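Local atomic coordinates of transcriptional regulator (Streptococcus pneumoniae, PDB entry 2GNP), a protein that probably regulates transcription in response to a small effector, and carries a putative sugar-binding domain that would sense a sugar or a related metabolite. Residues I158-N163 with D231-S236; S235-V240 with L257-E262; H85-A90 with E116-N121; N121-Q126 with L170-E175; K198-Y203 with L241-V246. All coordinates share one frame; numbering follows the deposited sequence.

Contact 1: residues I158-N163 with D231-S236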
# COMPACT_ATOMS: atom_id res chain seq x y z
N ILE A 158 0.12 -3.81 -1.35
CA ILE A 158 1.14 -4.58 -0.60
C ILE A 158 1.76 -5.51 -1.61
O ILE A 158 1.04 -6.26 -2.31
CB ILE A 158 0.51 -5.41 0.57
CG1 ILE A 158 -0.04 -4.45 1.68
CG2 ILE A 158 1.57 -6.41 1.15
CD1 ILE A 158 -0.96 -5.18 2.73
N GLY A 159 3.10 -5.47 -1.71
CA GLY A 159 3.82 -6.36 -2.64
C GLY A 159 4.39 -7.59 -1.93
O GLY A 159 4.58 -7.59 -0.71
N ASP A 160 4.58 -8.66 -2.69
CA ASP A 160 5.16 -9.87 -2.12
C ASP A 160 6.61 -9.96 -2.57
O ASP A 160 7.05 -9.12 -3.35
CB ASP A 160 4.37 -11.14 -2.54
CG ASP A 160 4.37 -11.38 -4.02
OD1 ASP A 160 3.27 -11.32 -4.64
OD2 ASP A 160 5.45 -11.60 -4.59
N PHE A 161 7.36 -10.97 -2.11
CA PHE A 161 8.76 -11.06 -2.48
C PHE A 161 8.99 -12.42 -3.12
O PHE A 161 10.09 -12.98 -3.04
CB PHE A 161 9.64 -10.86 -1.26
CG PHE A 161 11.03 -10.41 -1.57
CD1 PHE A 161 12.11 -11.20 -1.21
CD2 PHE A 161 11.26 -9.21 -2.23
CE1 PHE A 161 13.43 -10.77 -1.51
CE2 PHE A 161 12.54 -8.80 -2.53
CZ PHE A 161 13.63 -9.58 -2.15
N SER A 162 7.90 -12.90 -3.76
CA SER A 162 7.95 -14.09 -4.58
C SER A 162 8.71 -13.73 -5.85
O SER A 162 9.03 -12.55 -6.11
CB SER A 162 6.54 -14.55 -4.95
OG SER A 162 6.07 -13.77 -6.05
N ASN A 163 8.97 -14.72 -6.70
CA ASN A 163 9.62 -14.45 -7.99
C ASN A 163 8.91 -13.34 -8.80
O ASN A 163 9.56 -12.46 -9.33
CB ASN A 163 9.78 -15.75 -8.82
CG ASN A 163 11.18 -15.88 -9.48
OD1 ASN A 163 11.84 -16.90 -9.36
ND2 ASN A 163 11.59 -14.86 -10.18
N ASP A 231 -3.06 -15.57 -3.28
CA ASP A 231 -2.26 -16.52 -2.50
C ASP A 231 -0.80 -16.08 -2.29
O ASP A 231 -0.22 -16.39 -1.25
CB ASP A 231 -2.26 -17.91 -3.16
CG ASP A 231 -3.61 -18.58 -3.13
OD1 ASP A 231 -3.69 -19.62 -3.83
OD2 ASP A 231 -4.56 -18.14 -2.41
N THR A 232 -0.19 -15.38 -3.24
CA THR A 232 1.28 -15.04 -3.10
C THR A 232 1.45 -13.88 -2.10
O THR A 232 2.58 -13.56 -1.70
CB THR A 232 1.92 -14.61 -4.41
OG1 THR A 232 1.23 -13.46 -4.89
CG2 THR A 232 1.87 -15.74 -5.51
N LYS A 233 0.34 -13.28 -1.73
CA LYS A 233 0.39 -12.17 -0.76
C LYS A 233 0.07 -12.50 0.68
O LYS A 233 0.04 -11.59 1.52
CB LYS A 233 -0.49 -11.04 -1.27
CG LYS A 233 0.22 -10.36 -2.41
CD LYS A 233 -0.56 -9.21 -2.91
CE LYS A 233 0.18 -8.67 -4.15
NZ LYS A 233 -0.45 -7.38 -4.39
N VAL A 234 -0.14 -13.79 1.01
CA VAL A 234 -0.59 -14.17 2.36
C VAL A 234 0.49 -13.82 3.40
O VAL A 234 0.17 -13.20 4.43
CB VAL A 234 -0.90 -15.67 2.43
CG1 VAL A 234 -1.07 -16.16 3.89
CG2 VAL A 234 -2.11 -15.95 1.56
N SER A 235 1.75 -14.17 3.12
CA SER A 235 2.83 -13.88 4.10
C SER A 235 2.99 -12.36 4.30
O SER A 235 3.12 -11.90 5.44
CB SER A 235 4.15 -14.50 3.67
OG SER A 235 4.04 -15.96 3.63
N SER A 236 2.90 -11.62 3.20
CA SER A 236 3.06 -10.15 3.25
C SER A 236 1.94 -9.50 4.07
O SER A 236 2.18 -8.61 4.94
CB SER A 236 3.11 -9.52 1.86
OG SER A 236 4.05 -10.20 1.05
O HOH W 1 -1.91 -4.81 -3.32
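Asp160 and Lys233 bring the two backbones closest, with 5.5 Å between their CA atoms. Residues 158-163 form the end of strand 153-160 and the turn into helix 163-167. Residues 231-236 are a short 3-10 turn running into helix 234-242. Lys233 reaches back along the strand end. Its chain is extended beyond CG, and Lys233 NZ gives a hydrogen bond of 2.8 Å to Ile158 O, nearly in line with the carbonyl (164°). A water takes the N-H of Ile158 and, weakly, a proton of Lys233 NZ. Asp160 holds the other end. Its CG lies between the backbone N and carbonyl carbon (chi1 62°), which turns the carboxylate to Thr232. Thr232 OG1 donates to Asp160 OD1 at 3.0 Å, coming from above the carboxylate plane. The second oxygen is gripped twice from one face of that plane. Ser162 N reaches Asp160 OD2 at 2.9 Å, closing an Asx turn, and Ser162 OG reaches Asp160 OD2 at 2.7 Å. Between these polar ends Ile158 CG2 rests on Ser236 CB at 3.5 Å. Ser236 OG also bonds to Val187 O, so its 3.2 Å approach to Gly159 O is not settled. Three bonds on one carboxylate limit its rotation. Lys233 NZ lies 5.4 Å from Asp160 OD1, so the two charges probably attract without forming an ion pair.

Contact 2: residues S235-V240 with L257-E262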
# COMPACT_ATOMS: atom_id res chain seq x y z
N SER A 235 1.75 -14.17 3.12
CA SER A 235 2.83 -13.88 4.10
C SER A 235 2.99 -12.36 4.30
O SER A 235 3.12 -11.90 5.44
CB SER A 235 4.15 -14.50 3.67
OG SER A 235 4.04 -15.96 3.63
N SER A 236 2.90 -11.62 3.20
CA SER A 236 3.06 -10.15 3.25
C SER A 236 1.94 -9.50 4.07
O SER A 236 2.18 -8.61 4.94
CB SER A 236 3.11 -9.52 1.86
OG SER A 236 4.05 -10.20 1.05
N ILE A 237 0.71 -9.93 3.83
CA ILE A 237 -0.41 -9.38 4.56
C ILE A 237 -0.31 -9.73 6.05
O ILE A 237 -0.52 -8.88 6.93
CB ILE A 237 -1.76 -9.86 3.93
CG1 ILE A 237 -1.92 -9.26 2.48
CG2 ILE A 237 -2.92 -9.47 4.80
CD1 ILE A 237 -3.04 -9.92 1.72
N LEU A 238 0.13 -10.96 6.34
CA LEU A 238 0.24 -11.33 7.75
C LEU A 238 1.29 -10.43 8.45
O LEU A 238 1.10 -9.98 9.59
CB LEU A 238 0.64 -12.80 7.81
CG LEU A 238 0.91 -13.36 9.23
CD1 LEU A 238 -0.31 -13.18 10.16
CD2 LEU A 238 1.28 -14.82 9.06
N SER A 239 2.37 -10.11 7.74
CA SER A 239 3.45 -9.23 8.29
C SER A 239 2.88 -7.85 8.62
O SER A 239 3.06 -7.31 9.72
CB SER A 239 4.58 -9.02 7.32
OG SER A 239 5.29 -10.21 7.05
N VAL A 240 2.16 -7.31 7.65
CA VAL A 240 1.55 -5.97 7.81
C VAL A 240 0.57 -5.96 8.98
O VAL A 240 0.54 -5.00 9.78
CB VAL A 240 0.86 -5.63 6.45
CG1 VAL A 240 -0.03 -4.48 6.64
CG2 VAL A 240 1.98 -5.37 5.37
N LEU A 257 -8.37 -16.37 5.06
CA LEU A 257 -8.31 -17.71 5.64
C LEU A 257 -6.90 -18.29 5.60
O LEU A 257 -6.48 -18.98 6.52
CB LEU A 257 -9.25 -18.62 4.88
CG LEU A 257 -10.72 -18.35 5.16
CD1 LEU A 257 -11.47 -19.49 4.53
CD2 LEU A 257 -11.10 -18.25 6.64
N LYS A 258 -6.17 -18.03 4.50
CA LYS A 258 -4.79 -18.49 4.40
C LYS A 258 -3.84 -17.76 5.40
O LYS A 258 -2.89 -18.35 5.91
CB LYS A 258 -4.29 -18.38 2.98
CG LYS A 258 -4.84 -19.52 2.06
CD LYS A 258 -4.40 -19.39 0.63
CE LYS A 258 -5.10 -20.42 -0.28
NZ LYS A 258 -6.50 -20.00 -0.59
N VAL A 259 -4.07 -16.46 5.60
CA VAL A 259 -3.33 -15.65 6.58
C VAL A 259 -3.51 -16.30 7.96
O VAL A 259 -2.53 -16.49 8.69
CB VAL A 259 -3.82 -14.18 6.58
CG1 VAL A 259 -3.36 -13.41 7.83
CG2 VAL A 259 -3.36 -13.49 5.29
N LEU A 260 -4.75 -16.63 8.30
CA LEU A 260 -5.05 -17.24 9.59
C LEU A 260 -4.35 -18.60 9.77
O LEU A 260 -3.73 -18.87 10.82
CB LEU A 260 -6.56 -17.35 9.77
CG LEU A 260 -7.27 -16.01 10.04
CD1 LEU A 260 -8.78 -16.22 9.93
CD2 LEU A 260 -6.90 -15.37 11.37
N GLU A 261 -4.42 -19.40 8.72
CA GLU A 261 -3.75 -20.68 8.67
C GLU A 261 -2.24 -20.54 8.86
O GLU A 261 -1.65 -21.24 9.70
CB GLU A 261 -4.02 -21.38 7.36
CG GLU A 261 -3.46 -22.83 7.39
CD GLU A 261 -3.65 -23.57 6.09
OE1 GLU A 261 -2.64 -23.82 5.38
OE2 GLU A 261 -4.82 -23.91 5.77
N GLU A 262 -1.62 -19.67 8.09
CA GLU A 262 -0.19 -19.41 8.26
C GLU A 262 0.18 -18.90 9.67
O GLU A 262 1.21 -19.32 10.26
CB GLU A 262 0.31 -18.44 7.20
CG GLU A 262 1.80 -18.33 7.19
CD GLU A 262 2.32 -17.80 5.90
OE1 GLU A 262 2.02 -18.40 4.84
OE2 GLU A 262 3.01 -16.77 5.94
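Val259 and Leu238 form the tight centre of this helix pair, with their CA atoms 5.7 Å apart. The axes of the 235-240 and 257-262 segments approach to 9.2 Å and cross at -72°. Val259 sends its two methyl branches to different neighbours. Val259 CG1, placed opposite the backbone N (chi1 164°), lies 3.8 Å from Leu238 CD1 and also sits near Leu238 CB. Val259 CG2 meets Ile237 CG2 at 4.1 Å, the two side chains crossing at about a right angle. This half is buried and wholly apolar. Val259 also touches Val234 and Leu241 of helix 234-242, so it is enclosed by several residues of that helix.

The other half is looser and polar, and its Ser235 and Glu262 are partly exposed. Glu262 stretches across to helix 234-242 with its chain extended beyond CG. Glu262 CG lies against Leu238 CD2 at 4.0 Å, the two side chains crossing at a slant, which gives the acid an apolar flank. Ser235 OG gives a short hydrogen bond of 2.7 Å to Glu262 OE2. The hydroxyl comes from the side of the other carboxylate oxygen and so uses the syn lone pair. The CB of Ser235 points away from the partner helix overall, yet its hydroxyl still reaches the acid. Leu238 also touches Tyr20 of helix 5-20.

The two helices are joined through strand 248-252, which is parallel to strand 223-227. Helices packed beside the parallel part of a mixed sheet are consistent with the Rossmann-like alpha/beta architecture of the family.

Contact 3: residues H85-A90 with E116-N121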
# COMPACT_ATOMS: atom_id res chain seq x y z
N HIS A 85 -5.71 17.57 -0.83
CA HIS A 85 -4.37 17.60 -1.41
C HIS A 85 -3.89 16.15 -1.52
O HIS A 85 -4.06 15.40 -0.54
CB HIS A 85 -3.38 18.36 -0.50
CG HIS A 85 -3.80 19.77 -0.24
ND1 HIS A 85 -3.16 20.85 -0.82
CD2 HIS A 85 -4.80 20.29 0.52
CE1 HIS A 85 -3.75 21.97 -0.43
NE2 HIS A 85 -4.75 21.65 0.38
N PHE A 86 -3.31 15.77 -2.66
CA PHE A 86 -2.82 14.39 -2.88
C PHE A 86 -1.29 14.44 -2.97
O PHE A 86 -0.75 15.33 -3.62
CB PHE A 86 -3.37 13.89 -4.25
CG PHE A 86 -4.86 13.59 -4.19
CD1 PHE A 86 -5.80 14.48 -4.75
CD2 PHE A 86 -5.32 12.50 -3.46
CE1 PHE A 86 -7.16 14.23 -4.57
CE2 PHE A 86 -6.68 12.18 -3.37
CZ PHE A 86 -7.60 13.06 -3.92
N TYR A 87 -0.64 13.43 -2.37
CA TYR A 87 0.83 13.35 -2.23
C TYR A 87 1.23 11.92 -2.60
O TYR A 87 0.44 10.99 -2.47
CB TYR A 87 1.28 13.60 -0.79
CG TYR A 87 0.85 14.95 -0.28
CD1 TYR A 87 -0.38 15.07 0.35
CD2 TYR A 87 1.65 16.09 -0.45
CE1 TYR A 87 -0.84 16.33 0.83
CE2 TYR A 87 1.22 17.34 0.03
CZ TYR A 87 -0.05 17.42 0.65
OH TYR A 87 -0.49 18.65 1.10
N PRO A 88 2.49 11.74 -3.07
CA PRO A 88 3.06 10.40 -3.26
C PRO A 88 3.66 9.92 -1.95
O PRO A 88 4.34 10.71 -1.25
CB PRO A 88 4.19 10.63 -4.31
CG PRO A 88 4.70 12.11 -4.03
CD PRO A 88 3.36 12.83 -3.51
N LEU A 89 3.42 8.66 -1.63
CA LEU A 89 4.05 8.01 -0.47
C LEU A 89 5.42 7.43 -0.87
O LEU A 89 6.32 7.24 -0.02
CB LEU A 89 3.20 6.90 0.10
CG LEU A 89 1.86 7.41 0.69
CD1 LEU A 89 1.02 6.15 0.90
CD2 LEU A 89 2.10 8.21 2.00
N ALA A 90 5.55 7.10 -2.13
CA ALA A 90 6.71 6.41 -2.67
C ALA A 90 6.52 6.34 -4.18
O ALA A 90 5.37 6.19 -4.66
CB ALA A 90 6.79 4.99 -2.06
N GLU A 116 -5.36 19.37 -5.20
CA GLU A 116 -4.10 19.93 -5.58
C GLU A 116 -3.10 18.78 -5.41
O GLU A 116 -3.30 17.97 -4.51
CB GLU A 116 -3.83 21.11 -4.66
CG GLU A 116 -2.94 22.11 -5.31
CD GLU A 116 -2.56 23.33 -4.41
OE1 GLU A 116 -3.35 23.73 -3.49
OE2 GLU A 116 -1.50 23.86 -4.71
N CYS A 117 -2.07 18.71 -6.27
CA CYS A 117 -1.20 17.50 -6.42
C CYS A 117 0.24 17.88 -6.18
O CYS A 117 0.71 18.91 -6.75
CB CYS A 117 -1.21 16.99 -7.87
SG CYS A 117 -2.86 16.43 -8.38
N THR A 118 0.94 17.01 -5.43
CA THR A 118 2.39 17.01 -5.34
C THR A 118 2.81 15.68 -5.98
O THR A 118 2.14 14.65 -5.76
CB THR A 118 2.78 17.01 -3.83
OG1 THR A 118 2.42 18.24 -3.18
CG2 THR A 118 4.26 16.80 -3.66
N PHE A 119 3.87 15.72 -6.81
CA PHE A 119 4.31 14.55 -7.58
C PHE A 119 5.66 14.09 -7.07
O PHE A 119 6.34 14.86 -6.42
CB PHE A 119 4.38 14.89 -9.06
CG PHE A 119 3.02 15.14 -9.65
CD1 PHE A 119 2.62 16.45 -9.95
CD2 PHE A 119 2.12 14.08 -9.86
CE1 PHE A 119 1.33 16.68 -10.49
CE2 PHE A 119 0.82 14.32 -10.41
CZ PHE A 119 0.46 15.63 -10.70
N MSE A 120 5.97 12.81 -7.33
CA MSE A 120 7.27 12.24 -6.97
C MSE A 120 8.21 12.42 -8.18
O MSE A 120 7.96 11.92 -9.25
CB MSE A 120 7.15 10.77 -6.55
CG MSE A 120 8.49 10.07 -6.30
SE MSE A 120 9.44 10.97 -4.84
CE MSE A 120 8.26 10.51 -3.40
N ASN A 121 9.28 13.18 -7.96
CA ASN A 121 10.29 13.48 -8.97
C ASN A 121 11.53 12.52 -8.85
O ASN A 121 12.13 12.08 -9.86
CB ASN A 121 10.68 14.97 -8.81
CG ASN A 121 10.98 15.69 -10.14
OD1 ASN A 121 10.57 15.23 -11.22
ND2 ASN A 121 11.67 16.86 -10.06
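His85 and Phe86 pair in parallel register with Glu116 and Cys117, their CA atoms 4.8 Å and 5.0 Å apart. Two straight bonds hold the ladder. Phe86 N donates to Glu116 O at 2.9 Å (165°), and Thr118 N donates to Phe86 O at 3.0 Å (167°). Both carbonyls of this ladder also face CA-H groups, of His85 and Cys117. On one face of the sheet His85 and Glu116 lie side by side and point the same way. The ring and carboxylate planes are 40° apart, and His85 CE1 is 3.6 Å from Glu116 OE1. The imidazole is tied by NE2 to Asn83, so Glu116 is a neighbour and not its main polar partner. Phe86 and Cys117 point to the other face, where helix 102-113 covers them. Beyond the paired residues side chains take over. Tyr87 CE2 lies 3.5 Å from Thr118 OG1. The ring of Pro88 then makes an apolar contact with Met120, a selenomethionine, with Pro88 CB 3.7 Å from Met120 CB. The bent chain of Met120 brings its CE back beside the CB-CG edge of the Pro88 ring. Leu144 of helix 142-147 touches Pro88, Thr118 and Met120. The chain runs from strand 85-88 through helix 102-113 to strand 116-117. The arrangement is a beta-alpha-beta unit, the repeating element of Rossmann-like sheets, and here the last strand is short.

Contact 4: residues N121-Q126 with L170-E175; sequences NATIVQ and LDMLTE
Met172, a selenomethionine, makes most of this contact through a chain that starts opposite the backbone N (chi1 -174°) and then bends twice, at chi2 (53°) and chi3 (66°). The bends carry SE and CE to Thr123 and Ile124. Thr123 offers its methyl, not its hydroxyl. Thr123 CG2 lies 3.6 Å from Met172 SE and 3.7 Å from Met172 CE. Ile124 comes at about a right angle, and its CG2 touches Met172 CG at 3.8 Å. The longer branch of Ile124 leads away from the 170-175 segment. Val125 slides past Met172 in the opposite direction, with its CG2 4.0 Å from Met172 CG. Val125 also crosses Leu173 at about a right angle, Val125 CG2 meeting Leu173 CD2 at 3.8 Å. Met172 thus lies against three residues in a row, and Val125 touches both Met172 and Leu173. The contacts are van der Waals in kind, through methyls, methylenes and the large selenium atom. Both segments are irregular, so side chains and not backbone pairing bring them together. The 121-126 segment leads from strand 116-117 to helix 129-136. The 170-175 segment leads from helix 163-167 to helix 175-183. Leu206 of helix 204-207 packs on both Val125 and Leu173. Leu173 also rests on Phe178 and Leu181 of helix 175-183, while Ile124 is hydrogen-bonded through its backbone to Ile211.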
# COMPACT_ATOMS: atom_id res chain seq x y z
N ASN A 121 9.28 13.18 -7.96
CA ASN A 121 10.29 13.48 -8.97
C ASN A 121 11.53 12.52 -8.85
O ASN A 121 12.13 12.08 -9.86
CB ASN A 121 10.68 14.97 -8.81
CG ASN A 121 10.98 15.69 -10.14
OD1 ASN A 121 10.57 15.23 -11.22
ND2 ASN A 121 11.67 16.86 -10.06
N ALA A 122 11.86 12.14 -7.62
CA ALA A 122 13.09 11.34 -7.33
C ALA A 122 12.83 9.87 -7.52
O ALA A 122 11.72 9.39 -7.25
CB ALA A 122 13.57 11.58 -5.91
N THR A 123 13.88 9.16 -7.98
CA THR A 123 13.91 7.70 -8.10
C THR A 123 13.81 7.05 -6.71
O THR A 123 14.42 7.54 -5.74
CB THR A 123 15.27 7.29 -8.74
OG1 THR A 123 15.37 7.90 -10.04
CG2 THR A 123 15.36 5.83 -8.90
N ILE A 124 13.04 5.98 -6.64
CA ILE A 124 12.70 5.39 -5.33
C ILE A 124 13.94 4.91 -4.54
O ILE A 124 14.01 5.11 -3.35
CB ILE A 124 11.62 4.27 -5.50
CG1 ILE A 124 11.26 3.59 -4.17
CG2 ILE A 124 12.07 3.25 -6.52
CD1 ILE A 124 10.66 4.54 -3.13
N VAL A 125 14.92 4.29 -5.22
CA VAL A 125 16.14 3.81 -4.51
C VAL A 125 17.38 4.54 -5.08
O VAL A 125 17.65 4.48 -6.29
CB VAL A 125 16.36 2.26 -4.70
CG1 VAL A 125 17.72 1.83 -4.08
CG2 VAL A 125 15.19 1.44 -4.10
N GLN A 126 18.11 5.23 -4.18
CA GLN A 126 19.29 5.97 -4.58
C GLN A 126 20.48 5.01 -4.40
O GLN A 126 20.38 4.00 -3.67
CB GLN A 126 19.47 7.22 -3.72
CG GLN A 126 18.28 8.19 -3.75
CD GLN A 126 18.17 8.88 -5.08
OE1 GLN A 126 17.07 9.00 -5.67
NE2 GLN A 126 19.32 9.36 -5.60
N LEU A 170 13.56 -5.57 -10.69
CA LEU A 170 14.77 -6.04 -11.35
C LEU A 170 15.76 -4.98 -11.84
O LEU A 170 16.97 -5.23 -11.85
CB LEU A 170 14.40 -6.99 -12.50
CG LEU A 170 14.63 -8.49 -12.27
CD1 LEU A 170 14.48 -8.98 -10.86
CD2 LEU A 170 13.77 -9.34 -13.18
N ASP A 171 15.27 -3.84 -12.29
CA ASP A 171 16.26 -2.80 -12.67
C ASP A 171 16.36 -1.66 -11.68
O ASP A 171 17.03 -0.63 -11.93
CB ASP A 171 16.03 -2.28 -14.10
CG ASP A 171 16.75 -3.15 -15.16
OD1 ASP A 171 16.15 -4.16 -15.60
OD2 ASP A 171 17.91 -2.81 -15.55
N MSE A 172 15.72 -1.83 -10.53
CA MSE A 172 15.78 -0.84 -9.47
C MSE A 172 16.76 -1.28 -8.35
O MSE A 172 17.61 -0.48 -7.90
CB MSE A 172 14.38 -0.57 -8.94
CG MSE A 172 14.32 0.59 -7.92
SE MSE A 172 15.14 2.28 -8.58
CE MSE A 172 13.85 2.65 -10.00
N LEU A 173 16.64 -2.53 -7.92
CA LEU A 173 17.54 -3.11 -6.94
C LEU A 173 18.69 -3.88 -7.60
O LEU A 173 18.51 -4.47 -8.68
CB LEU A 173 16.78 -4.07 -6.01
CG LEU A 173 15.52 -3.55 -5.29
CD1 LEU A 173 14.86 -4.66 -4.50
CD2 LEU A 173 15.88 -2.33 -4.35
N THR A 174 19.85 -3.87 -6.95
CA THR A 174 21.02 -4.58 -7.47
C THR A 174 20.95 -6.08 -7.13
O THR A 174 20.19 -6.49 -6.26
CB THR A 174 22.33 -3.99 -6.92
OG1 THR A 174 22.48 -4.35 -5.54
CG2 THR A 174 22.31 -2.45 -7.03
N GLU A 175 21.74 -6.88 -7.85
CA GLU A 175 21.91 -8.30 -7.50
C GLU A 175 22.23 -8.43 -6.01
O GLU A 175 21.63 -9.25 -5.32
CB GLU A 175 23.03 -8.92 -8.34
CG GLU A 175 22.60 -9.20 -9.77
CD GLU A 175 23.63 -9.99 -10.56
OE1 GLU A 175 24.63 -9.38 -11.05
OE2 GLU A 175 23.45 -11.22 -10.70

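Contact 5: residues K198-Y203 with L241-V246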
# COMPACT_ATOMS: atom_id res chain seq x y z
N LYS A 198 7.51 -10.52 10.44
CA LYS A 198 6.92 -9.81 11.58
C LYS A 198 6.67 -8.33 11.24
O LYS A 198 6.27 -7.54 12.09
CB LYS A 198 7.92 -9.84 12.73
CG LYS A 198 8.02 -11.23 13.41
CD LYS A 198 8.97 -11.09 14.64
CE LYS A 198 8.75 -12.17 15.69
NZ LYS A 198 8.67 -13.53 15.07
N GLY A 199 6.92 -7.98 9.98
CA GLY A 199 6.63 -6.64 9.46
C GLY A 199 7.67 -5.62 9.86
O GLY A 199 7.43 -4.41 9.82
N LYS A 200 8.87 -6.12 10.18
CA LYS A 200 10.01 -5.24 10.45
C LYS A 200 10.90 -5.01 9.23
O LYS A 200 11.20 -5.94 8.50
CB LYS A 200 10.80 -5.81 11.64
CG LYS A 200 10.36 -5.14 12.96
CD LYS A 200 8.88 -4.57 12.95
CE LYS A 200 8.73 -3.00 12.77
NZ LYS A 200 8.04 -2.40 11.50
N GLU A 201 11.33 -3.75 9.04
CA GLU A 201 12.22 -3.35 7.96
C GLU A 201 13.69 -3.68 8.28
O GLU A 201 14.42 -2.88 8.87
CB GLU A 201 12.04 -1.85 7.62
CG GLU A 201 12.60 -1.45 6.25
CD GLU A 201 12.44 0.03 5.96
OE1 GLU A 201 11.95 0.73 6.88
OE2 GLU A 201 12.82 0.46 4.86
N VAL A 202 14.14 -4.85 7.84
CA VAL A 202 15.36 -5.42 8.47
C VAL A 202 16.67 -4.93 7.85
O VAL A 202 17.62 -4.64 8.58
CB VAL A 202 15.26 -6.96 8.64
CG1 VAL A 202 14.80 -7.58 7.32
CG2 VAL A 202 16.58 -7.57 9.23
N TYR A 203 16.69 -4.75 6.53
CA TYR A 203 17.91 -4.37 5.82
C TYR A 203 18.14 -2.83 5.76
O TYR A 203 17.70 -2.10 4.84
CB TYR A 203 17.89 -4.99 4.43
CG TYR A 203 19.12 -4.77 3.61
CD1 TYR A 203 19.03 -4.61 2.22
CD2 TYR A 203 20.40 -4.74 4.20
CE1 TYR A 203 20.16 -4.41 1.44
CE2 TYR A 203 21.51 -4.53 3.41
CZ TYR A 203 21.38 -4.36 2.04
OH TYR A 203 22.47 -4.16 1.25
N LEU A 241 -0.22 -7.02 9.11
CA LEU A 241 -1.16 -7.15 10.25
C LEU A 241 -0.39 -7.20 11.60
O LEU A 241 -0.76 -6.54 12.59
CB LEU A 241 -2.01 -8.37 10.08
CG LEU A 241 -2.97 -8.27 8.91
CD1 LEU A 241 -3.70 -9.61 8.73
CD2 LEU A 241 -3.95 -7.14 9.23
N ARG A 242 0.60 -8.11 11.65
CA ARG A 242 1.51 -8.25 12.82
C ARG A 242 2.11 -6.97 13.35
O ARG A 242 2.08 -6.78 14.58
CB ARG A 242 2.61 -9.28 12.54
CG ARG A 242 2.11 -10.67 12.79
CD ARG A 242 3.11 -11.69 12.22
NE ARG A 242 2.65 -13.06 12.49
CZ ARG A 242 3.31 -14.14 12.07
NH1 ARG A 242 4.40 -13.99 11.36
NH2 ARG A 242 2.88 -15.36 12.36
N ALA A 243 2.60 -6.12 12.46
CA ALA A 243 3.30 -4.87 12.80
C ALA A 243 2.34 -3.68 12.80
O ALA A 243 2.75 -2.53 13.03
CB ALA A 243 4.45 -4.66 11.84
N ASN A 244 1.06 -3.96 12.53
CA ASN A 244 0.04 -2.88 12.49
C ASN A 244 0.47 -1.74 11.59
O ASN A 244 0.35 -0.57 11.96
CB ASN A 244 -0.32 -2.35 13.88
CG ASN A 244 -0.92 -3.43 14.76
OD1 ASN A 244 -0.26 -3.97 15.63
ND2 ASN A 244 -2.17 -3.74 14.52
N LEU A 245 1.05 -2.09 10.44
CA LEU A 245 1.54 -1.06 9.47
C LEU A 245 0.43 -0.24 8.83
O LEU A 245 0.68 0.91 8.50
CB LEU A 245 2.46 -1.60 8.40
CG LEU A 245 3.69 -2.36 8.96
CD1 LEU A 245 4.59 -2.91 7.81
CD2 LEU A 245 4.54 -1.44 9.90
N VAL A 246 -0.74 -0.83 8.64
CA VAL A 246 -1.93 -0.08 8.27
C VAL A 246 -3.07 -0.46 9.22
O VAL A 246 -2.99 -1.42 9.98
CB VAL A 246 -2.38 -0.41 6.79
CG1 VAL A 246 -1.21 -0.13 5.78
CG2 VAL A 246 -2.78 -1.85 6.76
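Ala243 and Gly199 meet where helix 234-242 ends in a Schellman motif, closed by Asn244 in a positive-phi conformation. The loop 198-203, which follows strand 193-195, lies against this helix end. The backbones come close, with Gly199 CA 5.0 Å from Ala243 CA. The absence of a side chain on Gly199 permits this approach, because a CB there would run into Ala243 CB. The phi of 79° at this residue also suits a glycine. Ala243 CB rests against two backbone carbonyl oxygens of the loop, Lys198 O at 3.4 Å and Gly199 O at 3.6 Å. Leu245 lies just beyond the helix end and approaches the same glycine carbonyl, its CD1 3.8 Å from Gly199 O. Leu245 also packs on Ile190 of strand 188-190, which links the contact to the sheet.

The outer side is charged. Lys198 and Arg242 carry like charges, with Lys198 NZ 5.7 Å from Arg242 NH1. The guanidinium group has other partners: NH1 bonds to Ser197 O and NH2 forms a salt bridge with Asp263. These bonds probably offset any repulsion from the lysine. Asp196 steadies the loop by accepting from the backbone N of both Lys198 and Lys200. Lys200 folds back on its own segment through torsions that all lie off the staggered positions, so the place of its exposed end is less certain. As modelled, Lys200 NZ comes to 4.0 Å from Leu245 CD2. The same Lys200 NZ donates a 2.7 Å hydrogen bond to Gly199 O, tilted 29° from the carbonyl plane.

Helix 234-242 is shared by contacts 1, 2 and 5. Contact 1 ties its start to a strand end, contact 2 packs its middle on helix 253-264, and contact 5 covers its end with a loop. Contacts 1 and 2 share Ser235 and Ser236, and Val240 O probably bonds to Leu245 N between contacts 2 and 5. Contact 3 lies across the chain's centre from contacts 1 and 2, but reaches the same sheet as contact 1. It adjoins contact 4 through Asn121 and where Ala90 packs on Ile124. Contacts 2 and 4 are buried and largely apolar, though contact 2 adds a serine-glutamate bond at its rim. The others are partly buried: contact 1 uses side-chain polar bonds, contact 3 backbone pairing, and contact 5 methyls set against loop carbonyls.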